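Local coordinates for alpha-glucosidase YIHQ (Escherichia coli, PDB 5AEG), which hydrolyses sulfoquinovosyl diacylglycerides and simple sulfoquinovosides such as sulfoquinovosyl glycerol, releasing sulfoquinovose for use as a source of carbon and sulfur, at residues T265-C268 with Q269-D273; D317-I320 with K321-N324; A552-I555 with A556-R560. All coordinates share one frame; numbering follows the deposited sequence.

Contact 1: T265-C268 with Q269-D273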
# COMPACT_ATOMS: atom_id res chain seq x y z
N THR A 265 -20.25 18.73 -13.90
CA THR A 265 -19.52 18.92 -15.15
C THR A 265 -19.03 20.30 -15.31
O THR A 265 -17.87 20.54 -15.70
CB THR A 265 -20.45 18.63 -16.36
OG1 THR A 265 -21.03 17.37 -16.12
CG2 THR A 265 -19.65 18.50 -17.70
N GLU A 266 -19.91 21.24 -15.01
CA GLU A 266 -19.54 22.64 -15.23
C GLU A 266 -18.51 23.19 -14.18
O GLU A 266 -17.66 24.04 -14.52
CB GLU A 266 -20.79 23.53 -15.44
CG GLU A 266 -21.35 23.30 -16.87
CD GLU A 266 -20.32 23.65 -18.04
OE1 GLU A 266 -19.95 24.82 -18.22
OE2 GLU A 266 -19.82 22.76 -18.77
N VAL A 267 -18.60 22.73 -12.93
CA VAL A 267 -17.60 23.06 -11.91
C VAL A 267 -16.22 22.51 -12.37
O VAL A 267 -15.20 23.21 -12.25
CB VAL A 267 -18.00 22.54 -10.48
CG1 VAL A 267 -16.82 22.68 -9.50
CG2 VAL A 267 -19.13 23.36 -9.88
N CYS A 268 -16.23 21.31 -12.93
CA CYS A 268 -14.99 20.70 -13.41
C CYS A 268 -14.43 21.52 -14.54
O CYS A 268 -13.26 21.85 -14.58
CB CYS A 268 -15.21 19.26 -13.87
SG CYS A 268 -15.51 18.03 -12.55
N GLN A 269 -15.32 21.92 -15.45
CA GLN A 269 -14.94 22.77 -16.58
C GLN A 269 -14.29 24.07 -16.20
O GLN A 269 -13.19 24.38 -16.77
CB GLN A 269 -16.18 23.07 -17.47
CG GLN A 269 -15.82 23.61 -18.85
CD GLN A 269 -14.91 22.80 -19.68
OE1 GLN A 269 -15.17 21.63 -20.08
NE2 GLN A 269 -13.81 23.46 -20.08
N LYS A 270 -14.88 24.78 -15.23
CA LYS A 270 -14.37 26.09 -14.81
C LYS A 270 -13.00 25.95 -14.16
O LYS A 270 -12.12 26.77 -14.34
CB LYS A 270 -15.27 26.79 -13.79
CG LYS A 270 -16.49 27.49 -14.45
CD LYS A 270 -17.10 28.62 -13.59
CE LYS A 270 -16.40 30.00 -13.73
NZ LYS A 270 -15.19 30.21 -12.85
N LYS A 271 -12.88 24.92 -13.34
CA LYS A 271 -11.62 24.71 -12.62
C LYS A 271 -10.52 24.26 -13.57
O LYS A 271 -9.41 24.78 -13.47
CB LYS A 271 -11.77 23.77 -11.43
CG LYS A 271 -12.58 24.37 -10.33
CD LYS A 271 -12.59 23.41 -9.15
CE LYS A 271 -13.58 23.77 -8.06
NZ LYS A 271 -13.16 25.02 -7.43
N LEU A 272 -10.83 23.38 -14.52
CA LEU A 272 -9.88 22.97 -15.54
C LEU A 272 -9.34 24.19 -16.28
O LEU A 272 -8.11 24.32 -16.56
CB LEU A 272 -10.49 21.99 -16.56
CG LEU A 272 -9.68 21.65 -17.81
CD1 LEU A 272 -8.41 20.88 -17.37
CD2 LEU A 272 -10.48 20.87 -18.85
N ASP A 273 -10.26 25.08 -16.66
CA ASP A 273 -9.86 26.24 -17.43
C ASP A 273 -9.03 27.21 -16.66
O ASP A 273 -8.10 27.74 -17.25
CB ASP A 273 -11.09 26.97 -18.04
CG ASP A 273 -11.72 26.18 -19.18
OD1 ASP A 273 -11.02 25.50 -19.93
OD2 ASP A 273 -12.93 26.29 -19.42
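With CG of Gln269 anti to its own nitrogen (chi1 -164°) and CG of Glu266 anti to its carbonyl carbon, the two side chains run alongside each other one turn apart on the helix, pointing the same way. Glu266 OE2 comes to 3.9 Å from Gln269 CB, and the bends at chi2 of both chains leave the carboxylate and amide planes only 23° apart. Beyond the bend, Gln269 is held from both ends of its amide: NE2 donates to Asp273 OD2 at 3.0 Å, in the amide plane but from above the carboxylate plane, while OE1 accepts from Trp323 and Arg319. Replacing Gln269 by a leucine would probably leave Trp323 NE1 without this acceptor and Asp273 OD2 without its donor. Helix 265-277 links strands 257-260 and 282-286 of the TIM barrel in a beta-alpha-beta unit, and Glu266 joins it by a salt bridge to Arg319 of the next barrel helix, 316-325. The inner side of the helix carries Cys268, which packs on Ile285 and Trp323. Further round, Val267 CG1 lies 3.7 Å from Lys271 CE, one methyl beside the aliphatic run of a lysine whose NZ reaches a salt bridge with Asp549. Beneath this pair the Lys271 N to Val267 O hydrogen bond measures 3.1 Å, and Lys271 CG rests 3.4 Å from the same carbonyl oxygen, Val267 O.

Contact 2: D317-I320 with K321-N324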
# COMPACT_ATOMS: atom_id res chain seq x y z
N ASP A 317 -20.73 12.33 -21.04
CA ASP A 317 -20.35 11.40 -22.12
C ASP A 317 -19.72 12.16 -23.27
O ASP A 317 -18.64 11.77 -23.73
CB ASP A 317 -21.51 10.50 -22.58
CG ASP A 317 -22.78 11.27 -22.91
OD1 ASP A 317 -22.90 12.54 -22.74
OD2 ASP A 317 -23.66 10.53 -23.33
N SER A 318 -20.32 13.29 -23.64
CA SER A 318 -19.71 14.09 -24.71
C SER A 318 -18.56 14.97 -24.19
O SER A 318 -17.60 15.22 -24.95
CB SER A 318 -20.74 14.98 -25.43
OG SER A 318 -21.38 15.85 -24.51
N ARG A 319 -18.66 15.45 -22.94
CA ARG A 319 -17.59 16.26 -22.38
C ARG A 319 -16.26 15.48 -22.29
O ARG A 319 -15.21 16.11 -22.49
CB ARG A 319 -17.94 16.94 -21.03
CG ARG A 319 -17.05 18.12 -20.67
CD ARG A 319 -17.02 19.22 -21.76
NE ARG A 319 -18.34 19.80 -21.87
CZ ARG A 319 -18.81 20.74 -21.06
NH1 ARG A 319 -18.07 21.29 -20.12
NH2 ARG A 319 -20.09 21.11 -21.15
N ILE A 320 -16.32 14.18 -21.96
CA ILE A 320 -15.10 13.32 -21.85
C ILE A 320 -14.40 13.37 -23.20
O ILE A 320 -13.19 13.59 -23.26
CB ILE A 320 -15.41 11.87 -21.43
CG1 ILE A 320 -15.87 11.85 -19.95
CG2 ILE A 320 -14.20 10.95 -21.66
CD1 ILE A 320 -16.42 10.52 -19.48
N LYS A 321 -15.17 13.31 -24.29
CA LYS A 321 -14.55 13.34 -25.64
C LYS A 321 -13.85 14.64 -25.91
O LYS A 321 -12.70 14.65 -26.35
CB LYS A 321 -15.58 13.02 -26.74
CG LYS A 321 -16.22 11.64 -26.61
CD LYS A 321 -15.28 10.52 -27.02
CE LYS A 321 -15.81 9.10 -26.73
NZ LYS A 321 -15.39 8.53 -25.37
N GLN A 322 -14.50 15.73 -25.58
CA GLN A 322 -13.92 17.02 -25.75
C GLN A 322 -12.62 17.17 -24.92
O GLN A 322 -11.55 17.62 -25.39
CB GLN A 322 -14.97 18.06 -25.38
CG GLN A 322 -14.48 19.50 -25.34
CD GLN A 322 -15.56 20.51 -24.93
OE1 GLN A 322 -16.73 20.36 -25.34
NE2 GLN A 322 -15.18 21.54 -24.11
N TRP A 323 -12.70 16.73 -23.66
CA TRP A 323 -11.49 16.84 -22.81
C TRP A 323 -10.36 15.99 -23.37
O TRP A 323 -9.19 16.43 -23.40
CB TRP A 323 -11.84 16.44 -21.31
CG TRP A 323 -12.66 17.47 -20.55
CD1 TRP A 323 -12.73 18.78 -20.77
CD2 TRP A 323 -13.53 17.21 -19.43
NE1 TRP A 323 -13.56 19.39 -19.85
CE2 TRP A 323 -14.08 18.44 -19.04
CE3 TRP A 323 -13.90 16.05 -18.74
CZ2 TRP A 323 -14.93 18.56 -17.95
CZ3 TRP A 323 -14.80 16.18 -17.67
CH2 TRP A 323 -15.30 17.42 -17.30
N ASN A 324 -10.68 14.79 -23.82
CA ASN A 324 -9.66 13.90 -24.36
C ASN A 324 -8.99 14.58 -25.57
O ASN A 324 -7.76 14.64 -25.66
CB ASN A 324 -10.24 12.57 -24.77
CG ASN A 324 -10.66 11.72 -23.63
OD1 ASN A 324 -10.44 11.99 -22.38
ND2 ASN A 324 -11.26 10.68 -24.00
O HOH W 1 -17.41 9.45 -23.75
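Arg319 lies across Trp323 one helical turn further on, in helix 316-325 of the glycoside hydrolase family 31 TIM barrel. From CB its chain turns so that CG stands anti to the backbone N (chi1 -160°), which sets this methylene over one face of the indole. CG is 3.6 Å from the centroid of the Trp323 six-membered ring and 20° off its normal, a CH-pi contact displaced toward the rim of the ring system. The next carbon, CD, also meets the side chain of Gln322, lying 3.7 Å from Gln322 CD. Bends at chi2 and chi3 then carry NE and the guanidinium alongside the Gln322 amide, the two planes 13° apart, whereas the guanidinium stands almost perpendicular to the indole. At the tip NH1 turns to helix 265-277, to Glu266 and Gln269. Gln269 thus ties both the Arg319 and Trp323 side chains to that helix, and Glu266 adds a second hold on Arg319. Backbone bonds support the turn, among them Trp323 N to Arg319 O at 2.8 Å. On another side of the helix, Ile320 packs against Phe330 of strand 329-334. Lys321 bends at chi2 and chi4 back toward the preceding turn, where a water bridges the helix: it donates to Asp317 O at 2.6 Å and accepts from Lys321 NZ at 2.7 Å.

Contact 3: A552-I555 with A556-R560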
# COMPACT_ATOMS: atom_id res chain seq x y z
N ALA A 552 -4.11 33.14 -6.35
CA ALA A 552 -3.16 33.16 -7.46
C ALA A 552 -1.83 32.54 -7.10
O ALA A 552 -1.22 31.81 -7.95
CB ALA A 552 -2.93 34.62 -7.98
N GLU A 553 -1.38 32.76 -5.88
CA GLU A 553 -0.10 32.20 -5.45
C GLU A 553 -0.16 30.65 -5.47
O GLU A 553 0.78 29.99 -5.91
CB GLU A 553 0.25 32.70 -4.07
CG GLU A 553 1.58 32.17 -3.55
CD GLU A 553 1.90 32.59 -2.11
OE1 GLU A 553 1.07 33.26 -1.44
OE2 GLU A 553 3.02 32.24 -1.67
N THR A 554 -1.28 30.10 -5.03
CA THR A 554 -1.46 28.64 -5.06
C THR A 554 -1.45 28.14 -6.46
O THR A 554 -0.77 27.15 -6.75
CB THR A 554 -2.81 28.26 -4.36
OG1 THR A 554 -2.80 28.79 -3.04
CG2 THR A 554 -3.02 26.72 -4.36
N ILE A 555 -2.21 28.78 -7.37
CA ILE A 555 -2.28 28.34 -8.74
C ILE A 555 -0.89 28.44 -9.42
O ILE A 555 -0.46 27.51 -10.13
CB ILE A 555 -3.36 29.18 -9.57
CG1 ILE A 555 -4.79 28.83 -9.06
CG2 ILE A 555 -3.29 28.83 -11.02
CD1 ILE A 555 -5.86 29.83 -9.43
N ALA A 556 -0.17 29.56 -9.20
CA ALA A 556 1.14 29.68 -9.84
C ALA A 556 2.12 28.60 -9.28
O ALA A 556 3.08 28.19 -9.93
CB ALA A 556 1.73 31.08 -9.58
N HIS A 557 1.94 28.28 -7.99
CA HIS A 557 2.72 27.21 -7.38
C HIS A 557 2.51 25.88 -8.05
O HIS A 557 3.50 25.22 -8.44
CB HIS A 557 2.50 27.12 -5.85
CG HIS A 557 3.41 26.15 -5.20
ND1 HIS A 557 4.73 26.43 -4.95
CD2 HIS A 557 3.24 24.83 -4.91
CE1 HIS A 557 5.30 25.36 -4.43
NE2 HIS A 557 4.43 24.39 -4.42
N PHE A 558 1.25 25.47 -8.26
CA PHE A 558 0.92 24.32 -9.10
C PHE A 558 1.52 24.43 -10.53
O PHE A 558 1.99 23.42 -11.11
CB PHE A 558 -0.62 24.09 -9.08
CG PHE A 558 -1.08 23.29 -7.88
CD1 PHE A 558 -1.26 23.88 -6.62
CD2 PHE A 558 -1.18 21.92 -8.01
CE1 PHE A 558 -1.64 23.11 -5.54
CE2 PHE A 558 -1.55 21.16 -6.94
CZ PHE A 558 -1.75 21.75 -5.71
N ALA A 559 1.44 25.64 -11.13
CA ALA A 559 2.04 25.83 -12.48
C ALA A 559 3.58 25.47 -12.43
O ALA A 559 4.03 24.67 -13.21
CB ALA A 559 1.79 27.25 -13.04
N ARG A 560 4.28 25.98 -11.44
CA ARG A 560 5.73 25.75 -11.31
C ARG A 560 6.04 24.28 -11.07
O ARG A 560 6.85 23.70 -11.78
CB ARG A 560 6.30 26.60 -10.18
CG ARG A 560 7.78 26.31 -9.75
CD ARG A 560 8.16 26.93 -8.39
NE ARG A 560 9.50 26.51 -7.96
CZ ARG A 560 10.64 26.90 -8.53
NH1 ARG A 560 10.65 27.80 -9.49
NH2 ARG A 560 11.81 26.42 -8.13
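Four successive i to i+4 backbone hydrogen bonds, from Ala556 N to Ala552 O (2.8 Å) through Ala559 N to Ile555 O (2.8 Å), join the segments as the first turns of helix 552-567. Phe558 N donates to Thr554 O at 3.0 Å with an N-H...O angle of 170°, and the side chains of the same two residues lie alongside each other above this bond, pointing the same way. Thr554 turns its methyl toward the ring: CG2, anti to the backbone N with chi1 at -56° for the hydroxyl branch, is 4.0 Å from Phe558 CD1 and equally distant from CE1. The ring edge meets the backbone as well, for Phe558 CD1 lies 3.3 Å from Thr554 O, which sits at the edge and in the plane of the ring. The other branch of Thr554, OG1, hydrogen-bonds to Asp551, just before the helix, and to Trp546 in the preceding chain, which satisfies the buried hydroxyl. His557 CB packs 3.3 Å from Glu553 O, while its imidazole swings to helix 518-528, where NE2 has weak hydrogen bonds to Asp526 OD1 and Leu522 O. The Glu553 carboxylate forms a salt bridge with Lys518. Ile555 and Ala559 follow one another along another side of the helix, Ala559 CB lying 3.7 Å from Ile555 O. Within the family 31 TIM-barrel domain, the Thr554 side packs on helix 518-528, through Lys518, Leu521 and Leu522, and Phe558 reaches Cys525 of that same helix. Ile555 and Phe558 both touch Met275 of helix 265-277, and Arg560 NE hydrogen-bonds to Gly656 O, between strands 647-652 and 660-663, so helix 552-567 packs against these two helices and also meets the C-terminal domain.

Overall arrangement
All three contacts lie on helices of the TIM-barrel domain, on the same side of the chain's centre, and follow each other in series as numbered. Contacts 1 and 2, on helices 265-277 and 316-325, have centres about 12 Å apart and touch directly through polar and packing interactions, joining helices that lie outside the barrel strands 257-260, 282-286 and 329-334. Contact 3, on helix 552-567 much later in the chain, is about 17 Å from contact 1 and 26 Å from contact 2, centre to centre. It touches neither, yet its helix packs on the later part of helix 265-277, which therefore lies between helices 316-325 and 552-567.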